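Long-range contacts in AB hydrolase-1 domain-containing protein (Streptococcus mutans, PDB 4L9A), which is an alpha/beta hydrolase that probably acts as a carboxylesterase, hydrolysing carboxylic esters: residues F44-S48 against F59-I63; I62-L66 against T275-L279; V97-L101 against Q126-S131; E24-L29 against M102-F107. One frame throughout, in Å; residues are numbered along the deposited sequence.

Contact 1: F44-S48 against F59-I63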
loop_
_atom_site.group_PDB
_atom_site.type_symbol
_atom_site.label_atom_id
_atom_site.label_comp_id
_atom_site.label_asym_id
_atom_site.label_seq_id
_atom_site.Cartn_x
_atom_site.Cartn_y
_atom_site.Cartn_z
ATOM N N PHE A 44 -1.334 -11.099 6.929
ATOM C CA PHE A 44 -1.678 -9.845 6.261
ATOM C C PHE A 44 -0.436 -9.062 5.890
ATOM O O PHE A 44 0.307 -8.583 6.762
ATOM C CB PHE A 44 -2.619 -8.999 7.116
ATOM C CG PHE A 44 -4.078 -9.218 6.800
ATOM C CD1 PHE A 44 -4.827 -8.230 6.176
ATOM C CD2 PHE A 44 -4.690 -10.423 7.104
ATOM C CE1 PHE A 44 -6.176 -8.441 5.878
ATOM C CE2 PHE A 44 -6.028 -10.639 6.812
ATOM C CZ PHE A 44 -6.768 -9.644 6.201
ATOM N N VAL A 45 -0.213 -8.947 4.584
ATOM C CA VAL A 45 0.934 -8.249 4.040
ATOM C C VAL A 45 0.515 -6.839 3.615
ATOM O O VAL A 45 -0.426 -6.673 2.827
ATOM C CB VAL A 45 1.499 -9.001 2.818
ATOM C CG1 VAL A 45 2.628 -8.207 2.186
ATOM C CG2 VAL A 45 1.953 -10.421 3.209
ATOM N N PHE A 46 1.212 -5.831 4.127
ATOM C CA PHE A 46 0.869 -4.436 3.836
ATOM C C PHE A 46 1.889 -3.736 2.956
ATOM O O PHE A 46 3.103 -3.814 3.193
ATOM C CB PHE A 46 0.717 -3.641 5.139
ATOM C CG PHE A 46 -0.386 -4.139 6.022
ATOM C CD1 PHE A 46 -1.664 -3.603 5.930
ATOM C CD2 PHE A 46 -0.152 -5.156 6.937
ATOM C CE1 PHE A 46 -2.683 -4.068 6.746
ATOM C CE2 PHE A 46 -1.168 -5.628 7.758
ATOM C CZ PHE A 46 -2.433 -5.090 7.660
ATOM N N LEU A 47 1.386 -3.018 1.958
ATOM C CA LEU A 47 2.212 -2.169 1.122
ATOM C C LEU A 47 1.588 -0.780 1.062
ATOM O O LEU A 47 0.383 -0.635 0.873
ATOM C CB LEU A 47 2.339 -2.731 -0.296
ATOM C CG LEU A 47 2.952 -4.112 -0.507
ATOM C CD1 LEU A 47 2.763 -4.552 -1.965
ATOM C CD2 LEU A 47 4.441 -4.142 -0.095
ATOM N N SER A 48 2.427 0.235 1.219
ATOM C CA SER A 48 1.974 1.607 1.247
ATOM C C SER A 48 1.902 2.194 -0.152
ATOM O O SER A 48 2.326 1.571 -1.137
ATOM C CB SER A 48 2.923 2.435 2.122
ATOM O OG SER A 48 2.836 1.976 3.453
ATOM N N PHE A 59 -0.452 1.904 8.488
ATOM C CA PHE A 59 -1.594 1.000 8.563
ATOM C C PHE A 59 -1.998 0.638 9.994
ATOM O O PHE A 59 -2.702 -0.347 10.211
ATOM C CB PHE A 59 -1.295 -0.273 7.765
ATOM C CG PHE A 59 -1.409 -0.093 6.273
ATOM C CD1 PHE A 59 -2.652 -0.180 5.647
ATOM C CD2 PHE A 59 -0.284 0.145 5.498
ATOM C CE1 PHE A 59 -2.769 -0.008 4.263
ATOM C CE2 PHE A 59 -0.390 0.315 4.111
ATOM C CZ PHE A 59 -1.632 0.239 3.498
ATOM N N ALA A 60 -1.570 1.441 10.961
ATOM C CA ALA A 60 -1.791 1.121 12.374
ATOM C C ALA A 60 -3.251 0.837 12.724
ATOM O O ALA A 60 -3.552 -0.093 13.482
ATOM C CB ALA A 60 -1.231 2.237 13.269
ATOM N N ASN A 61 -4.154 1.642 12.173
ATOM C CA ASN A 61 -5.583 1.496 12.443
ATOM C C ASN A 61 -6.198 0.199 11.903
ATOM O O ASN A 61 -7.264 -0.220 12.355
ATOM C CB ASN A 61 -6.362 2.707 11.915
ATOM C CG ASN A 61 -6.106 3.970 12.726
ATOM O OD1 ASN A 61 -5.616 3.911 13.860
ATOM N ND2 ASN A 61 -6.448 5.123 12.152
ATOM N N ILE A 62 -5.545 -0.429 10.929
ATOM C CA ILE A 62 -5.988 -1.756 10.490
ATOM C C ILE A 62 -5.286 -2.860 11.300
ATOM O O ILE A 62 -5.925 -3.788 11.820
ATOM C CB ILE A 62 -5.764 -1.969 8.980
ATOM C CG1 ILE A 62 -6.669 -1.015 8.174
ATOM C CG2 ILE A 62 -6.064 -3.422 8.616
ATOM C CD1 ILE A 62 -6.424 -1.032 6.658
ATOM N N ILE A 63 -3.969 -2.738 11.411
ATOM C CA ILE A 63 -3.157 -3.711 12.151
ATOM C C ILE A 63 -3.680 -3.908 13.564
ATOM O O ILE A 63 -3.926 -5.037 13.987
ATOM C CB ILE A 63 -1.660 -3.307 12.147
ATOM C CG1 ILE A 63 -1.108 -3.448 10.726
ATOM C CG2 ILE A 63 -0.836 -4.206 13.094
ATOM C CD1 ILE A 63 0.153 -2.643 10.457
#

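Contact 2: I62-L66 against T275-L279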
loop_
_atom_site.group_PDB
_atom_site.type_symbol
_atom_site.label_atom_id
_atom_site.label_comp_id
_atom_site.label_asym_id
_atom_site.label_seq_id
_atom_site.Cartn_x
_atom_site.Cartn_y
_atom_site.Cartn_z
ATOM N N ILE A 62 -5.545 -0.429 10.929
ATOM C CA ILE A 62 -5.988 -1.756 10.490
ATOM C C ILE A 62 -5.286 -2.860 11.300
ATOM O O ILE A 62 -5.925 -3.788 11.820
ATOM C CB ILE A 62 -5.764 -1.969 8.980
ATOM C CG1 ILE A 62 -6.669 -1.015 8.174
ATOM C CG2 ILE A 62 -6.064 -3.422 8.616
ATOM C CD1 ILE A 62 -6.424 -1.032 6.658
ATOM N N ILE A 63 -3.969 -2.738 11.411
ATOM C CA ILE A 63 -3.157 -3.711 12.151
ATOM C C ILE A 63 -3.680 -3.908 13.564
ATOM O O ILE A 63 -3.926 -5.037 13.987
ATOM C CB ILE A 63 -1.660 -3.307 12.147
ATOM C CG1 ILE A 63 -1.108 -3.448 10.726
ATOM C CG2 ILE A 63 -0.836 -4.206 13.094
ATOM C CD1 ILE A 63 0.153 -2.643 10.457
ATOM N N ASP A 64 -3.876 -2.813 14.289
ATOM C CA ASP A 64 -4.360 -2.906 15.663
ATOM C C ASP A 64 -5.681 -3.651 15.791
ATOM O O ASP A 64 -5.982 -4.187 16.854
ATOM C CB ASP A 64 -4.507 -1.523 16.288
ATOM C CG ASP A 64 -3.174 -0.850 16.521
ATOM O OD1 ASP A 64 -2.141 -1.551 16.442
ATOM O OD2 ASP A 64 -3.161 0.373 16.774
ATOM N N LYS A 65 -6.470 -3.683 14.720
ATOM C CA LYS A 65 -7.794 -4.304 14.790
ATOM C C LYS A 65 -7.841 -5.782 14.367
ATOM O O LYS A 65 -8.864 -6.443 14.531
ATOM C CB LYS A 65 -8.805 -3.495 13.976
ATOM C CG LYS A 65 -9.073 -2.088 14.494
ATOM C CD LYS A 65 -10.215 -1.441 13.702
ATOM C CE LYS A 65 -10.482 -0.015 14.144
ATOM N NZ LYS A 65 -9.284 0.843 13.965
ATOM N N LEU A 66 -6.751 -6.301 13.809
ATOM C CA LEU A 66 -6.731 -7.701 13.396
ATOM C C LEU A 66 -6.515 -8.605 14.617
ATOM O O LEU A 66 -5.835 -8.214 15.564
ATOM C CB LEU A 66 -5.655 -7.941 12.329
ATOM C CG LEU A 66 -5.906 -7.332 10.941
ATOM C CD1 LEU A 66 -4.657 -7.370 10.061
ATOM C CD2 LEU A 66 -7.071 -8.035 10.251
ATOM N N THR A 275 -11.489 2.275 8.830
ATOM C CA THR A 275 -11.016 0.950 9.244
ATOM C C THR A 275 -12.091 0.080 9.901
ATOM O O THR A 275 -11.993 -1.146 9.897
ATOM C CB THR A 275 -9.727 1.028 10.120
ATOM O OG1 THR A 275 -9.999 1.741 11.333
ATOM C CG2 THR A 275 -8.642 1.735 9.372
ATOM N N ASN A 276 -13.124 0.704 10.454
ATOM C CA ASN A 276 -14.251 -0.060 10.976
ATOM C C ASN A 276 -14.947 -0.811 9.854
ATOM O O ASN A 276 -15.261 -1.996 9.984
ATOM C CB ASN A 276 -15.247 0.842 11.711
ATOM C CG ASN A 276 -14.749 1.256 13.085
ATOM O OD1 ASN A 276 -14.073 0.486 13.774
ATOM N ND2 ASN A 276 -15.074 2.478 13.490
ATOM N N SER A 277 -15.181 -0.110 8.748
ATOM C CA SER A 277 -15.780 -0.715 7.573
ATOM C C SER A 277 -14.852 -1.748 6.944
ATOM O O SER A 277 -15.289 -2.839 6.560
ATOM C CB SER A 277 -16.143 0.359 6.548
ATOM O OG SER A 277 -16.688 -0.224 5.379
ATOM N N ILE A 278 -13.571 -1.407 6.844
ATOM C CA ILE A 278 -12.591 -2.326 6.278
ATOM C C ILE A 278 -12.553 -3.633 7.065
ATOM O O ILE A 278 -12.626 -4.720 6.489
ATOM C CB ILE A 278 -11.185 -1.677 6.213
ATOM C CG1 ILE A 278 -11.226 -0.461 5.279
ATOM C CG2 ILE A 278 -10.135 -2.700 5.764
ATOM C CD1 ILE A 278 -9.997 0.461 5.408
ATOM N N LEU A 279 -12.465 -3.525 8.386
ATOM C CA LEU A 279 -12.421 -4.715 9.229
ATOM C C LEU A 279 -13.679 -5.564 9.089
ATOM O O LEU A 279 -13.625 -6.794 9.056
ATOM C CB LEU A 279 -12.194 -4.328 10.693
ATOM C CG LEU A 279 -10.728 -4.354 11.130
ATOM C CD1 LEU A 279 -10.206 -5.786 11.149
ATOM C CD2 LEU A 279 -9.859 -3.480 10.235
#

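Contact 3: V97-L101 against Q126-S131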
loop_
_atom_site.group_PDB
_atom_site.type_symbol
_atom_site.label_atom_id
_atom_site.label_comp_id
_atom_site.label_asym_id
_atom_site.label_seq_id
_atom_site.Cartn_x
_atom_site.Cartn_y
_atom_site.Cartn_z
ATOM N N VAL A 97 9.325 -6.319 -7.009
ATOM C CA VAL A 97 8.549 -7.540 -6.793
ATOM C C VAL A 97 9.424 -8.743 -6.374
ATOM O O VAL A 97 9.049 -9.499 -5.475
ATOM C CB VAL A 97 7.693 -7.904 -8.033
ATOM C CG1 VAL A 97 7.093 -9.306 -7.892
ATOM C CG2 VAL A 97 6.576 -6.883 -8.217
ATOM N N ASN A 98 10.574 -8.926 -7.028
ATOM C CA ASN A 98 11.507 -9.982 -6.630
ATOM C C ASN A 98 12.015 -9.789 -5.202
ATOM O O ASN A 98 12.164 -10.751 -4.459
ATOM C CB ASN A 98 12.675 -10.131 -7.629
ATOM C CG ASN A 98 12.232 -10.763 -8.944
ATOM O OD1 ASN A 98 11.170 -11.378 -9.007
ATOM N ND2 ASN A 98 13.038 -10.613 -9.996
ATOM N N ALA A 99 12.254 -8.542 -4.807
ATOM C CA ALA A 99 12.704 -8.274 -3.441
ATOM C C ALA A 99 11.604 -8.646 -2.445
ATOM O O ALA A 99 11.867 -9.269 -1.423
ATOM C CB ALA A 99 13.095 -6.819 -3.281
ATOM N N ILE A 100 10.363 -8.276 -2.753
ATOM C CA ILE A 100 9.250 -8.620 -1.873
ATOM C C ILE A 100 9.077 -10.131 -1.744
ATOM O O ILE A 100 8.875 -10.641 -0.643
ATOM C CB ILE A 100 7.929 -7.954 -2.320
ATOM C CG1 ILE A 100 8.061 -6.435 -2.206
ATOM C CG2 ILE A 100 6.754 -8.459 -1.485
ATOM C CD1 ILE A 100 6.900 -5.642 -2.824
ATOM N N LEU A 101 9.169 -10.849 -2.861
ATOM C CA LEU A 101 9.089 -12.314 -2.826
ATOM C C LEU A 101 10.193 -12.983 -1.992
ATOM O O LEU A 101 9.971 -14.024 -1.368
ATOM C CB LEU A 101 9.077 -12.888 -4.243
ATOM C CG LEU A 101 7.819 -12.541 -5.043
ATOM C CD1 LEU A 101 8.043 -12.881 -6.512
ATOM C CD2 LEU A 101 6.600 -13.279 -4.483
ATOM N N GLN A 126 1.473 -8.218 -9.295
ATOM C CA GLN A 126 2.532 -9.136 -9.728
ATOM C C GLN A 126 2.805 -10.197 -8.671
ATOM O O GLN A 126 2.991 -11.361 -8.991
ATOM C CB GLN A 126 3.818 -8.369 -10.045
ATOM C CG GLN A 126 3.603 -7.191 -10.975
ATOM C CD GLN A 126 3.125 -7.621 -12.347
ATOM O OE1 GLN A 126 3.295 -8.775 -12.736
ATOM N NE2 GLN A 126 2.529 -6.691 -13.091
ATOM N N ILE A 127 2.829 -9.781 -7.408
ATOM C CA ILE A 127 3.030 -10.698 -6.290
ATOM C C ILE A 127 2.015 -11.847 -6.296
ATOM O O ILE A 127 2.374 -13.020 -6.200
ATOM C CB ILE A 127 2.955 -9.933 -4.947
ATOM C CG1 ILE A 127 4.087 -8.905 -4.863
ATOM C CG2 ILE A 127 3.001 -10.900 -3.768
ATOM C CD1 ILE A 127 3.901 -7.868 -3.778
HETATM N N MSE A 128 0.738 -11.514 -6.416
HETATM C CA MSE A 128 -0.299 -12.539 -6.384
HETATM C C MSE A 128 -0.198 -13.458 -7.599
HETATM O O MSE A 128 -0.532 -14.634 -7.527
HETATM C CB MSE A 128 -1.689 -11.900 -6.296
HETATM C CG MSE A 128 -1.888 -11.063 -5.037
HETATM SE SE MSE A 128 -3.728 -10.340 -4.883
HETATM C CE MSE A 128 -3.594 -8.865 -6.173
ATOM N N ASN A 129 0.277 -12.917 -8.713
ATOM C CA ASN A 129 0.440 -13.699 -9.934
ATOM C C ASN A 129 1.695 -14.584 -9.913
ATOM O O ASN A 129 1.760 -15.592 -10.619
ATOM C CB ASN A 129 0.426 -12.754 -11.148
ATOM C CG ASN A 129 0.591 -13.474 -12.471
ATOM O OD1 ASN A 129 -0.290 -14.218 -12.908
ATOM N ND2 ASN A 129 1.714 -13.230 -13.136
ATOM N N GLN A 130 2.684 -14.238 -9.086
ATOM C CA GLN A 130 3.973 -14.942 -9.132
ATOM C C GLN A 130 4.337 -15.766 -7.894
ATOM O O GLN A 130 5.175 -16.665 -7.978
ATOM C CB GLN A 130 5.116 -13.960 -9.393
ATOM C CG GLN A 130 4.996 -13.134 -10.653
ATOM C CD GLN A 130 6.152 -12.170 -10.796
ATOM O OE1 GLN A 130 7.284 -12.477 -10.400
ATOM N NE2 GLN A 130 5.878 -10.990 -11.349
ATOM N N SER A 131 3.740 -15.446 -6.749
ATOM C CA SER A 131 4.123 -16.067 -5.479
ATOM C C SER A 131 3.683 -17.516 -5.386
ATOM O O SER A 131 2.537 -17.838 -5.691
ATOM C CB SER A 131 3.496 -15.311 -4.316
ATOM O OG SER A 131 2.079 -15.409 -4.372
#

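Contact 4: E24-L29 against M102-F107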
loop_
_atom_site.group_PDB
_atom_site.type_symbol
_atom_site.label_atom_id
_atom_site.label_comp_id
_atom_site.label_asym_id
_atom_site.label_seq_id
_atom_site.Cartn_x
_atom_site.Cartn_y
_atom_site.Cartn_z
ATOM N N GLU A 24 12.777 -5.805 11.473
ATOM C CA GLU A 24 13.930 -6.471 10.881
ATOM C C GLU A 24 14.284 -5.915 9.511
ATOM O O GLU A 24 13.410 -5.772 8.639
ATOM C CB GLU A 24 13.686 -7.981 10.778
ATOM C CG GLU A 24 14.847 -8.773 10.174
ATOM C CD GLU A 24 14.544 -10.263 10.066
ATOM O OE1 GLU A 24 13.484 -10.698 10.564
ATOM O OE2 GLU A 24 15.362 -10.998 9.474
HETATM N N MSE A 25 15.564 -5.596 9.331
HETATM C CA MSE A 25 16.098 -5.294 8.007
HETATM C C MSE A 25 16.356 -6.615 7.307
HETATM O O MSE A 25 17.243 -7.356 7.705
HETATM C CB MSE A 25 17.415 -4.510 8.099
HETATM C CG MSE A 25 17.276 -3.077 8.571
HETATM SE SE MSE A 25 16.279 -1.933 7.300
HETATM C CE MSE A 25 17.495 -0.376 7.320
ATOM N N VAL A 26 15.574 -6.917 6.271
ATOM C CA VAL A 26 15.766 -8.153 5.522
ATOM C C VAL A 26 16.628 -7.884 4.293
ATOM O O VAL A 26 16.422 -6.897 3.592
ATOM C CB VAL A 26 14.406 -8.735 5.068
ATOM C CG1 VAL A 26 14.613 -10.025 4.285
ATOM C CG2 VAL A 26 13.522 -8.963 6.275
ATOM N N ASN A 27 17.590 -8.756 4.026
ATOM C CA ASN A 27 18.467 -8.562 2.874
ATOM C C ASN A 27 17.796 -8.890 1.545
ATOM O O ASN A 27 17.080 -9.885 1.439
ATOM C CB ASN A 27 19.745 -9.383 3.029
ATOM C CG ASN A 27 20.662 -8.827 4.101
ATOM O OD1 ASN A 27 20.768 -7.609 4.273
ATOM N ND2 ASN A 27 21.329 -9.721 4.830
ATOM N N THR A 28 18.013 -8.041 0.542
ATOM C CA THR A 28 17.523 -8.313 -0.818
ATOM C C THR A 28 18.534 -7.863 -1.862
ATOM O O THR A 28 19.529 -7.220 -1.532
ATOM C CB THR A 28 16.189 -7.584 -1.139
ATOM O OG1 THR A 28 16.448 -6.206 -1.452
ATOM C CG2 THR A 28 15.207 -7.680 0.020
ATOM N N LEU A 29 18.267 -8.178 -3.126
ATOM C CA LEU A 29 19.112 -7.690 -4.208
ATOM C C LEU A 29 19.115 -6.160 -4.269
ATOM O O LEU A 29 20.056 -5.573 -4.802
ATOM C CB LEU A 29 18.694 -8.290 -5.556
ATOM C CG LEU A 29 18.883 -9.797 -5.693
ATOM C CD1 LEU A 29 18.506 -10.309 -7.093
ATOM C CD2 LEU A 29 20.301 -10.168 -5.383
HETATM N N MSE A 102 11.383 -12.397 -2.000
HETATM C CA MSE A 102 12.462 -12.868 -1.144
HETATM C C MSE A 102 12.072 -12.672 0.308
HETATM O O MSE A 102 12.347 -13.517 1.167
HETATM C CB MSE A 102 13.719 -12.062 -1.401
HETATM C CG MSE A 102 14.606 -12.593 -2.478
HETATM SE SE MSE A 102 16.372 -11.848 -2.131
HETATM C CE MSE A 102 16.662 -12.616 -0.351
ATOM N N ILE A 103 11.459 -11.530 0.583
ATOM C CA ILE A 103 10.974 -11.239 1.921
ATOM C C ILE A 103 9.894 -12.249 2.301
ATOM O O ILE A 103 9.881 -12.748 3.422
ATOM C CB ILE A 103 10.473 -9.783 2.040
ATOM C CG1 ILE A 103 11.640 -8.814 1.812
ATOM C CG2 ILE A 103 9.845 -9.539 3.405
ATOM C CD1 ILE A 103 11.262 -7.332 1.779
ATOM N N PHE A 104 9.004 -12.581 1.363
ATOM C CA PHE A 104 7.996 -13.596 1.646
ATOM C C PHE A 104 8.678 -14.902 2.071
ATOM O O PHE A 104 8.278 -15.529 3.049
ATOM C CB PHE A 104 7.092 -13.869 0.435
ATOM C CG PHE A 104 5.897 -12.943 0.330
ATOM C CD1 PHE A 104 5.974 -11.627 0.760
ATOM C CD2 PHE A 104 4.691 -13.403 -0.192
ATOM C CE1 PHE A 104 4.878 -10.777 0.667
ATOM C CE2 PHE A 104 3.590 -12.561 -0.284
ATOM C CZ PHE A 104 3.686 -11.244 0.146
ATOM N N GLU A 105 9.698 -15.311 1.322
ATOM C CA GLU A 105 10.373 -16.589 1.584
ATOM C C GLU A 105 11.141 -16.580 2.906
ATOM O O GLU A 105 11.453 -17.630 3.461
ATOM C CB GLU A 105 11.319 -16.959 0.436
ATOM C CG GLU A 105 10.630 -17.094 -0.916
ATOM C CD GLU A 105 9.425 -18.020 -0.875
ATOM O OE1 GLU A 105 9.591 -19.194 -0.471
ATOM O OE2 GLU A 105 8.314 -17.567 -1.241
ATOM N N HIS A 106 11.440 -15.387 3.400
ATOM C CA HIS A 106 12.167 -15.222 4.650
ATOM C C HIS A 106 11.328 -15.624 5.863
ATOM O O HIS A 106 11.878 -15.994 6.900
ATOM C CB HIS A 106 12.627 -13.771 4.781
ATOM C CG HIS A 106 13.534 -13.511 5.945
ATOM N ND1 HIS A 106 14.848 -13.933 5.978
ATOM C CD2 HIS A 106 13.328 -12.836 7.102
ATOM C CE1 HIS A 106 15.406 -13.540 7.110
ATOM N NE2 HIS A 106 14.508 -12.865 7.806
ATOM N N PHE A 107 10.002 -15.562 5.736
ATOM C CA PHE A 107 9.114 -15.876 6.864
ATOM C C PHE A 107 8.280 -17.140 6.665
ATOM O O PHE A 107 8.209 -17.675 5.558
ATOM C CB PHE A 107 8.203 -14.693 7.185
ATOM C CG PHE A 107 8.940 -13.459 7.601
ATOM C CD1 PHE A 107 9.465 -13.351 8.881
ATOM C CD2 PHE A 107 9.109 -12.405 6.721
ATOM C CE1 PHE A 107 10.149 -12.208 9.276
ATOM C CE2 PHE A 107 9.793 -11.260 7.107
ATOM C CZ PHE A 107 10.323 -11.170 8.393
#

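Contact 1: F44-S48 against F59-I63
Phe46 and Phe59 pack ring against ring where strand 43-47, an inner strand of the alpha/beta-hydrolase sheet, meets the short helix 60-63 lying on one of its faces. The ring planes stand at 43°, so the pair is neither a stack nor edge-to-face. CD1 of Phe46 sits over one face of the Phe59 ring, displaced toward its rim, and comes to 3.5 Å from Phe59 CG. In Phe46 the ring carbon CG lies anti to the carbonyl carbon (chi1 -62°), which sends the ring from the strand toward the helix. There the two isoleucines meet it differently. Ile63 lays CG1 over a face of the Phe46 ring in a CH-pi contact, 4.1 Å from the centroid, whereas Ile62 brings its CG2 branch to the ring edge, 3.9 Å from Phe46 CE1. Ile62 and Ile63 stand on one turn of helix, begun by Phe59 at the N-cap: its carbonyl O accepts the backbone N-H of both. On either neighbouring strand, Thr74 of 71-75 and Cys115 of 111-117 also touch Phe46, and the ring is buried. Past the strand end, Ser48 OG is hydrogen-bonded to Thr55 and Asn58. Ser48 OG also lies at the edge of the Phe59 ring, 3.7 Å from Phe59 CE2, while Leu47 O approaches Phe59 CZ obliquely at 3.4 Å.

Contact 2: I62-L66 against T275-L279
Lys65 reaches across to the first turn of helix 275-287 and gives a hydrogen bond from NZ to Thr275 OG1, 2.9 Å long. Its chain runs extended as far as CE and bends only at the last torsion (chi4 60°), turning the ammonium group back to the threonine hydroxyl. NZ also bonds Asn61 O, so the amine joins the carbonyl of one helix to a side chain of the other. The methylenes do separate work: Lys65 CB rests on Leu279 CG at 3.5 Å, and CE passes 3.6 Å from Asn276 OD1. Leu279 packs along the aliphatic part of the lysine chain, its CD1 also reaching Leu66 CD2 at 4.0 Å and its CD2 facing Ile62 CG2. Thr275 is two-sided. While OG1 serves the lysine, Thr275 CG2, anti to the carbonyl carbon, presses on Ile62 CG1 at 3.6 Å. The end of the same isoleucine, Ile62 CD1, meets Ile278 CD1 at 4.1 Å, the two side chains crossing at about a right angle. Behind this layer a type I beta turn from Ile63 to Leu66 points Lys65 at the helix and lets the end of Leu66 come nearer; Leu66 also leans on Phe44 and Phe46. Ile278 touches Phe238 of strand 235-239. The last helix, 275-287, thus packs beside short helix 60-63 and its following turn on one face of the alpha/beta-hydrolase sheet, in the crossover from strand 43-47 to strand 71-75.

Contact 3: V97-L101 against Q126-S131
Ile100 and Ile127 meet at about a right angle, with CD1 of Ile127 set against the CG2 branch of Ile100 at 3.7 Å and close to its CD1 as well. Ile127 CG1 lies anti to the carbonyl carbon (chi1 -63°) and, with the chain extended beyond it, carries CD1 to Ile100. Val97 straddles the next part of the interface with both methyls. Val97 CG2 bears on Gln126 CB at 3.6 Å, the two side chains again crossing nearly square, while Val97 CG1 lies 4.0 Å from Gln130 NE2. Gln126 then bends at chi2 (-64°), so its amide leads away from Val97, toward Thr227, to which NE2 makes a weak hydrogen bond. These side chains join helices 93-106 and 120-130, which precede and follow strand 111-117 in the chain and lie on the same face of the alpha/beta-hydrolase sheet. Their short segments cross at -59° with axes 10.2 Å apart; Val97, Ile100, Leu101 and Ile127 supply most of the packing, with the glutamines and Ser131 at its border. Toward the C-terminal ends Leu101 divides its two methyls: CD1 comes to 4.0 Å from Gln130 OE1, and CD2 packs on Ser131 CB at 3.7 Å. The serine hydroxyl is engaged elsewhere, hydrogen-bonded to Tyr112 OH and Lys133 O. On the sheet side Ile127 rests on Tyr112 and Leu114, and Phe104 touches it from farther along helix 93-106.

Contact 4: E24-L29 against M102-F107
Glu24 OE2 takes a hydrogen bond from His106 NE2, the two atoms 2.6 Å apart and the angle at the hydrogen 142°. The bond is short but bent: the donor stands above the carboxylate plane, 35° out of it, and the acceptor is tilted from the imidazole plane. Glu24 is fully extended, with CG anti to the backbone N (chi1 -180°), and so spans from the strand to the last turn of the helix. Glu24 OE1 passes obliquely by Phe107 CZ at 3.9 Å. Beside the polar pair, Val26 CG1 lies over a face of the His106 ring in a CH-pi contact, 4.2 Å from the centroid, and CG2 is directed at CD2 of the same ring. The imidazole is thereby held both at its edge and across a face. This joins an edge strand of the sheet, 22-26, to helix 93-106, which packs on one face of the alpha/beta-hydrolase sheet; strand and helix axes are 10.4 Å apart. Inward, Ile103 CG1 touches Val26 CG1 at 4.1 Å and Thr28 CG2 at the same distance, and Ile103 continues onto Ile33, Leu73 and Ile75. The threonine hydroxyl is bound instead to Gly31 O and Leu30 N. Nearer the surface, selenomethionine Met102 curls at its last torsion, bringing its methyl CE to 3.3 Å from Asn27 O and its selenium near Thr28 CA.

In the fold
Contacts 1 and 2 share helix 60-63 through Ile62 and Ile63, touching where Leu66 meets Phe44 and Phe46; contacts 3 and 4 share helix 93-106 and touch through Ala99 against Thr28 and Ile127 against Phe104. Contact 1, nearest the centre of the chain, is buried and relies on aromatic and aliphatic carbon. Contact 2 is mostly buried too, but its lysine adds a polar bond at the exposed margin. Contact 3 is partly buried and joins two helices largely through aliphatic groups, while contact 4, farthest out, pairs a histidine with a carboxylate at the sheet edge. Leu47 and Val45 of strand 43-47 bridge the groups, touching contacts 3 and 4 respectively.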